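Side-chain contact in histidine triad (HIT) protein (Clostridium difficile, PDB 4EGU), which binds guanosine monophosphate and a zinc ion and, as a histidine triad family member, probably acts on nucleotides through a histidine-linked intermediate: residues A[71-74]-A[75-79]. Residues are numbered along the deposited sequence; the frame is centred on the assembly and turned at random. Where two conformers were deposited one is given.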
loop_
_atom_site.group_PDB
_atom_site.type_symbol
_atom_site.label_atom_id
_atom_site.label_comp_id
_atom_site.label_asym_id
_atom_site.label_seq_id
_atom_site.Cartn_x
_atom_site.Cartn_y
_atom_site.Cartn_z
ATOM N N ASN A 71 6.939 2.825 -8.670
ATOM C CA ASN A 71 7.986 3.835 -8.696
ATOM C C ASN A 71 8.430 4.143 -10.141
ATOM O O ASN A 71 8.726 5.298 -10.456
ATOM C CB ASN A 71 9.182 3.440 -7.850
ATOM C CG ASN A 71 8.991 3.752 -6.388
ATOM O OD1 ASN A 71 7.941 4.244 -5.950
ATOM N ND2 ASN A 71 10.032 3.490 -5.617
ATOM N N LYS A 72 8.465 3.132 -11.009
ATOM C CA LYS A 72 8.830 3.366 -12.407
ATOM C C LYS A 72 7.820 4.281 -13.084
ATOM O O LYS A 72 8.205 5.155 -13.872
ATOM C CB LYS A 72 8.930 2.038 -13.162
ATOM C CG LYS A 72 10.208 1.273 -12.866
ATOM C CD LYS A 72 10.298 -0.036 -13.620
ATOM C CE LYS A 72 11.711 -0.595 -13.641
ATOM N NZ LYS A 72 12.643 0.307 -14.333
ATOM N N ILE A 73 6.534 4.066 -12.822
ATOM C CA ILE A 73 5.494 4.900 -13.391
ATOM C C ILE A 73 5.618 6.320 -12.840
ATOM O O ILE A 73 5.558 7.296 -13.594
ATOM C CB ILE A 73 4.102 4.297 -13.124
ATOM C CG1 ILE A 73 3.916 2.951 -13.823
ATOM C CG2 ILE A 73 2.996 5.265 -13.535
ATOM C CD1 ILE A 73 2.719 2.166 -13.302
ATOM N N ALA A 74 5.819 6.440 -11.532
ATOM C CA ALA A 74 5.968 7.754 -10.915
ATOM C C ALA A 74 7.105 8.540 -11.557
ATOM O O ALA A 74 6.976 9.733 -11.814
ATOM C CB ALA A 74 6.203 7.607 -9.427
ATOM N N LYS A 75 8.236 7.879 -11.761
ATOM C CA LYS A 75 9.410 8.558 -12.332
ATOM C C LYS A 75 9.176 8.989 -13.764
ATOM O O LYS A 75 9.562 10.073 -14.155
ATOM C CB LYS A 75 10.649 7.676 -12.201
ATOM C CG LYS A 75 11.119 7.494 -10.760
ATOM C CD LYS A 75 12.205 6.427 -10.548
ATOM C CE LYS A 75 12.494 6.143 -9.054
ATOM N NZ LYS A 75 13.444 5.003 -8.803
ATOM N N GLU A 76 8.535 8.155 -14.564
ATOM C CA GLU A 76 8.219 8.490 -15.938
ATOM C C GLU A 76 7.284 9.683 -16.021
ATOM O O GLU A 76 7.451 10.589 -16.819
ATOM C CB GLU A 76 7.499 7.333 -16.567
ATOM C CG GLU A 76 7.097 7.603 -17.978
ATOM C CD GLU A 76 6.136 6.556 -18.482
ATOM O OE1 GLU A 76 5.446 5.938 -17.649
ATOM O OE2 GLU A 76 6.073 6.327 -19.700
ATOM N N LYS A 77 6.262 9.682 -15.172
ATOM C CA LYS A 77 5.172 10.662 -15.237
ATOM C C LYS A 77 5.454 11.966 -14.493
ATOM O O LYS A 77 4.729 12.931 -14.654
ATOM C CB LYS A 77 3.888 10.042 -14.685
ATOM C CG LYS A 77 3.366 8.872 -15.486
ATOM C CD LYS A 77 3.216 9.218 -16.960
ATOM C CE LYS A 77 2.302 8.232 -17.661
ATOM N NZ LYS A 77 1.899 8.707 -19.017
ATOM N N GLY A 78 6.486 11.979 -13.650
ATOM C CA GLY A 78 6.864 13.175 -12.900
ATOM C C GLY A 78 6.268 13.307 -11.506
ATOM O O GLY A 78 6.589 14.251 -10.752
ATOM N N PHE A 79 5.379 12.392 -11.145
ATOM C CA PHE A 79 4.814 12.492 -9.812
ATOM C C PHE A 79 5.701 11.858 -8.742
ATOM O O PHE A 79 5.354 11.874 -7.562
ATOM C CB PHE A 79 3.330 12.072 -9.736
ATOM C CG PHE A 79 3.043 10.632 -10.096
ATOM C CD1 PHE A 79 2.510 10.307 -11.335
ATOM C CD2 PHE A 79 3.222 9.617 -9.169
ATOM C CE1 PHE A 79 2.207 8.994 -11.656
ATOM C CE2 PHE A 79 2.920 8.304 -9.486
ATOM C CZ PHE A 79 2.414 7.992 -10.728
HETATM O O HOH W 1 12.580 2.573 -6.696
#
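The C-terminal end of helix 61-77 is where F79 folds back against A74, just after the helix breaks at G78, whose positive phi takes the chain out of helical geometry. The regular i to i+4 bonding runs as far as K77 N to I73 O (2.9 Å, 154° at the hydrogen), whereas the bond from G78 N to A74 O is weak, bent to 128°, so the pattern fails at G78. With F79 CG held between its own N and carbonyl carbon (chi1 62°), the ring turns back to the helix and sets one face against A74. A CH-pi contact follows: A74 CA stands 3.6 Å from the F79 ring centroid, displaced toward the rim, while A74 CB touches F79 CE2 at 3.4 Å. I73 CG2 approaches F79 CZ obliquely at 4.0 Å. One turn earlier, the extended K75 chain runs back past N71 O, and a water accepts from N71 ND2 and, weakly, K75 NZ. N71 ND2 also donates to L52 O of the second subunit, whose I53 packs on N71, A74 and K75. Within the chain, F79 rests on I105 and A107 of strand 103-107 and meets the Y39 ring, A74 touches F84 of strand 84-90, and I73 lies on V21 and Y22 of strand 20-23.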